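Local coordinates for periplasmic binding protein (Veillonella parvula, PDB 4OVK) that probably captures a solute in the periplasm and delivers it to a membrane-bound ABC transporter for uptake, at residues Asp52-Tyr66 with Pro76-Phe90. Residues are numbered along the deposited sequence; the frame is centred on the assembly and turned at random. Where two conformers were deposited one is given.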
# COMPACT_ATOMS: atom_id res chain seq x y z
N ASP A 52 4.72 10.24 13.98
CA ASP A 52 5.49 10.92 12.95
C ASP A 52 6.64 11.74 13.52
O ASP A 52 7.34 12.40 12.75
CB ASP A 52 4.59 11.84 12.12
CG ASP A 52 4.01 13.01 12.93
OD1 ASP A 52 4.18 13.09 14.16
OD2 ASP A 52 3.40 13.89 12.31
N LYS A 53 6.84 11.70 14.84
CA LYS A 53 7.71 12.66 15.52
C LYS A 53 9.17 12.63 15.08
O LYS A 53 9.84 13.65 15.18
CB LYS A 53 7.62 12.52 17.05
CG LYS A 53 6.23 12.81 17.63
CD LYS A 53 5.88 14.29 17.68
CE LYS A 53 4.56 14.51 18.40
NZ LYS A 53 3.96 15.85 18.12
N LYS A 54 9.68 11.48 14.61
CA LYS A 54 11.09 11.36 14.23
C LYS A 54 11.37 11.54 12.75
O LYS A 54 12.51 11.46 12.32
CB LYS A 54 11.64 10.01 14.71
CG LYS A 54 11.62 9.86 16.22
CD LYS A 54 12.30 8.59 16.71
CE LYS A 54 12.59 8.65 18.21
NZ LYS A 54 13.42 7.51 18.69
N ILE A 55 10.31 11.79 11.95
CA ILE A 55 10.46 11.86 10.52
C ILE A 55 10.87 13.27 10.13
O ILE A 55 10.20 14.22 10.49
CB ILE A 55 9.16 11.46 9.80
CG1 ILE A 55 8.78 10.02 10.17
CG2 ILE A 55 9.32 11.61 8.28
CD1 ILE A 55 7.45 9.56 9.62
N VAL A 56 11.98 13.40 9.43
CA VAL A 56 12.49 14.73 9.04
C VAL A 56 12.63 14.93 7.53
O VAL A 56 12.94 16.03 7.08
CB VAL A 56 13.84 15.06 9.70
CG1 VAL A 56 13.70 15.00 11.22
CG2 VAL A 56 14.96 14.13 9.21
N GLY A 57 12.39 13.89 6.75
CA GLY A 57 12.40 14.02 5.31
C GLY A 57 11.63 12.90 4.64
O GLY A 57 11.79 11.73 5.00
N ILE A 58 10.78 13.28 3.69
CA ILE A 58 10.00 12.33 2.91
C ILE A 58 10.00 12.65 1.42
O ILE A 58 10.35 13.76 0.99
CB ILE A 58 8.53 12.28 3.44
CG1 ILE A 58 7.73 13.55 3.07
CG2 ILE A 58 8.53 12.07 4.94
CD1 ILE A 58 6.27 13.49 3.52
N HIS A 59 9.64 11.66 0.62
CA HIS A 59 9.58 11.84 -0.81
C HIS A 59 8.40 12.78 -1.16
O HIS A 59 7.34 12.74 -0.51
CB HIS A 59 9.43 10.47 -1.47
CG HIS A 59 9.62 10.47 -2.94
ND1 HIS A 59 8.67 10.98 -3.81
CD2 HIS A 59 10.62 9.98 -3.71
CE1 HIS A 59 9.10 10.84 -5.05
NE2 HIS A 59 10.27 10.23 -5.02
N PRO A 60 8.59 13.66 -2.14
CA PRO A 60 7.50 14.59 -2.44
C PRO A 60 6.18 13.90 -2.81
O PRO A 60 5.11 14.42 -2.52
CB PRO A 60 8.05 15.41 -3.62
CG PRO A 60 9.15 14.58 -4.21
CD PRO A 60 9.76 13.91 -3.01
N SER A 61 6.27 12.74 -3.46
CA SER A 61 5.08 11.92 -3.75
C SER A 61 4.45 11.28 -2.51
O SER A 61 3.24 11.07 -2.46
CB SER A 61 5.41 10.86 -4.80
OG SER A 61 5.84 11.50 -6.00
N ALA A 62 5.26 11.00 -1.49
CA ALA A 62 4.75 10.61 -0.19
C ALA A 62 3.96 11.77 0.45
O ALA A 62 2.92 11.55 1.07
CB ALA A 62 5.87 10.12 0.74
N LYS A 63 4.46 13.01 0.28
CA LYS A 63 3.75 14.19 0.77
C LYS A 63 2.43 14.33 0.03
O LYS A 63 1.38 14.50 0.64
CB LYS A 63 4.60 15.45 0.59
CG LYS A 63 4.06 16.68 1.31
CD LYS A 63 4.29 16.58 2.81
CE LYS A 63 3.68 17.75 3.57
NZ LYS A 63 4.17 19.06 3.11
N LYS A 64 2.48 14.22 -1.29
CA LYS A 64 1.26 14.29 -2.09
C LYS A 64 0.21 13.30 -1.56
O LYS A 64 -0.93 13.69 -1.27
CB LYS A 64 1.56 13.98 -3.55
CG LYS A 64 0.37 14.20 -4.48
CD LYS A 64 0.58 13.54 -5.83
CE LYS A 64 1.98 13.77 -6.36
NZ LYS A 64 2.30 12.93 -7.55
N SER A 65 0.60 12.04 -1.43
CA SER A 65 -0.31 10.99 -0.91
C SER A 65 -0.82 11.31 0.50
O SER A 65 -2.00 11.14 0.79
CB SER A 65 0.37 9.62 -0.94
OG SER A 65 -0.47 8.63 -0.36
N TYR A 66 0.08 11.76 1.37
CA TYR A 66 -0.27 12.20 2.72
C TYR A 66 -1.43 13.22 2.73
O TYR A 66 -2.37 13.08 3.53
CB TYR A 66 0.98 12.74 3.41
CG TYR A 66 0.77 13.65 4.59
CD1 TYR A 66 0.64 13.13 5.88
CD2 TYR A 66 0.72 15.03 4.43
CE1 TYR A 66 0.47 13.97 6.97
CE2 TYR A 66 0.56 15.87 5.51
CZ TYR A 66 0.43 15.35 6.78
OH TYR A 66 0.29 16.22 7.83
N PRO A 76 -0.65 15.38 11.76
CA PRO A 76 -0.68 16.78 11.33
C PRO A 76 0.71 17.42 11.21
O PRO A 76 0.92 18.27 10.35
CB PRO A 76 -1.55 17.47 12.40
CG PRO A 76 -1.63 16.52 13.54
CD PRO A 76 -1.52 15.15 12.93
N ASP A 77 1.67 17.00 12.03
CA ASP A 77 3.00 17.63 12.03
C ASP A 77 3.81 17.39 10.73
O ASP A 77 4.69 18.18 10.41
CB ASP A 77 3.83 17.17 13.23
CG ASP A 77 3.22 17.56 14.56
OD1 ASP A 77 2.24 18.34 14.60
OD2 ASP A 77 3.74 17.07 15.58
N LEU A 78 3.51 16.32 9.99
CA LEU A 78 4.23 16.03 8.73
C LEU A 78 4.02 17.10 7.68
O LEU A 78 4.81 17.19 6.74
CB LEU A 78 3.82 14.68 8.12
CG LEU A 78 4.45 13.40 8.61
CD1 LEU A 78 3.92 12.20 7.82
CD2 LEU A 78 5.96 13.45 8.51
N GLU A 79 2.97 17.91 7.81
CA GLU A 79 2.78 19.04 6.92
C GLU A 79 4.05 19.88 6.76
O GLU A 79 4.31 20.42 5.69
CB GLU A 79 1.65 19.94 7.43
CG GLU A 79 1.32 21.10 6.50
CD GLU A 79 0.90 20.63 5.13
OE1 GLU A 79 0.23 19.59 5.05
OE2 GLU A 79 1.23 21.29 4.13
N ASN A 80 4.82 20.01 7.83
CA ASN A 80 5.99 20.89 7.82
C ASN A 80 7.31 20.18 7.61
O ASN A 80 8.36 20.78 7.77
CB ASN A 80 6.05 21.66 9.13
CG ASN A 80 4.76 22.38 9.41
OD1 ASN A 80 4.28 23.14 8.58
ND2 ASN A 80 4.18 22.11 10.57
N VAL A 81 7.26 18.90 7.25
CA VAL A 81 8.49 18.13 7.03
C VAL A 81 9.09 18.47 5.66
O VAL A 81 8.37 18.78 4.71
CB VAL A 81 8.19 16.61 7.08
CG1 VAL A 81 7.42 16.17 5.84
CG2 VAL A 81 9.44 15.78 7.19
N ASN A 82 10.40 18.37 5.57
CA ASN A 82 11.10 18.50 4.29
C ASN A 82 10.68 17.42 3.31
O ASN A 82 10.68 16.24 3.66
CB ASN A 82 12.59 18.36 4.54
CG ASN A 82 13.41 18.51 3.27
OD1 ASN A 82 13.39 17.65 2.38
ND2 ASN A 82 14.13 19.59 3.19
N SER A 83 10.32 17.82 2.09
CA SER A 83 10.12 16.87 1.00
C SER A 83 10.90 17.22 -0.27
O SER A 83 10.54 16.82 -1.38
CB SER A 83 8.64 16.76 0.66
OG SER A 83 8.12 18.00 0.24
N SER A 84 11.97 17.98 -0.09
CA SER A 84 12.77 18.49 -1.20
C SER A 84 14.08 17.75 -1.40
O SER A 84 14.80 17.99 -2.38
CB SER A 84 13.05 19.97 -0.99
OG SER A 84 13.85 20.18 0.17
N PHE A 85 14.41 16.83 -0.50
CA PHE A 85 15.77 16.26 -0.47
C PHE A 85 15.99 15.16 -1.51
O PHE A 85 17.13 14.72 -1.71
CB PHE A 85 16.08 15.76 0.94
CG PHE A 85 15.56 14.39 1.23
CD1 PHE A 85 14.25 14.19 1.66
CD2 PHE A 85 16.38 13.29 1.08
CE1 PHE A 85 13.81 12.92 1.92
CE2 PHE A 85 15.94 12.02 1.35
CZ PHE A 85 14.65 11.83 1.75
N VAL A 86 14.91 14.72 -2.16
CA VAL A 86 14.94 13.66 -3.16
C VAL A 86 13.91 13.97 -4.26
O VAL A 86 12.83 14.48 -3.97
CB VAL A 86 14.68 12.27 -2.51
CG1 VAL A 86 13.30 12.17 -1.87
CG2 VAL A 86 14.90 11.14 -3.50
N ASP A 87 14.24 13.66 -5.52
CA ASP A 87 13.32 13.94 -6.65
C ASP A 87 12.53 12.68 -7.07
O ASP A 87 12.62 11.65 -6.43
CB ASP A 87 14.09 14.57 -7.83
CG ASP A 87 14.96 13.58 -8.59
OD1 ASP A 87 14.83 12.36 -8.37
OD2 ASP A 87 15.79 14.03 -9.42
N ASN A 88 11.73 12.78 -8.14
CA ASN A 88 10.88 11.65 -8.58
C ASN A 88 11.62 10.47 -9.16
O ASN A 88 11.08 9.37 -9.24
CB ASN A 88 9.86 12.11 -9.63
CG ASN A 88 8.59 12.62 -9.00
OD1 ASN A 88 8.45 12.61 -7.79
ND2 ASN A 88 7.63 13.05 -9.83
N ASN A 89 12.86 10.68 -9.60
CA ASN A 89 13.68 9.59 -10.07
C ASN A 89 14.57 9.07 -8.94
O ASN A 89 15.52 8.32 -9.18
CB ASN A 89 14.47 10.05 -11.29
CG ASN A 89 13.56 10.53 -12.41
OD1 ASN A 89 12.44 11.02 -12.17
ND2 ASN A 89 14.02 10.39 -13.65
N PHE A 90 14.25 9.47 -7.71
CA PHE A 90 14.92 9.00 -6.49
C PHE A 90 16.38 9.48 -6.37
O PHE A 90 17.17 8.95 -5.57
CB PHE A 90 14.78 7.48 -6.31
CG PHE A 90 13.35 7.01 -6.24
CD1 PHE A 90 12.62 7.15 -5.07
CD2 PHE A 90 12.73 6.44 -7.35
CE1 PHE A 90 11.30 6.73 -5.00
CE2 PHE A 90 11.41 6.02 -7.28
CZ PHE A 90 10.69 6.17 -6.11
O HOH W 1 1.59 14.94 14.09
O HOH W 2 12.11 18.25 8.04
O HOH W 3 2.31 19.90 1.35
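Leu78 wedges between Tyr66 and Ile55, where the loop 76-90 closes over strand 55-57, an outermost strand of a parallel sheet in a periplasmic binding protein fold, and over the helix that follows it. The side chain of Leu78 serves two neighbours: its methyl CD2 lies 3.8 Å from Ile55 CG2, while CB, nearer the backbone, sits 3.6 Å from Tyr66 CE1. Val81 continues this seam; with CG2 anti to its backbone N, that methyl presses on the Val56 backbone while CG1 meets Ile58 CD1 at 3.7 Å. Gly57, with no side chain, leaves room for the Phe85 ring, whose CE1 approaches Gly57 C at 3.5 Å.

Among backbone groups, Ile58 N donates to Asn82 O at 3.0 Å, almost straight (163°), and a water links Val56 O to Asn82 N.

Charged groups close the contact nearer the surface. The long arm of Lys53 bends at chi2 (-75°) and brings NZ to Asp77 in a salt bridge. In one of its two conformers, Lys63 NZ donates to Glu79 O from above the carbonyl plane, and a water joins the ammonium to Glu79 OE2; the Glu79 carboxylate also pairs with Lys72.

His59 suits the helix start because ND1 accepts from Ser61 N, an N-cap bond in the ring plane. The Asn88 amide lies nearly coplanar with this imidazole (4°), its OD1 3.3 Å from His59 CE1 at the ring edge.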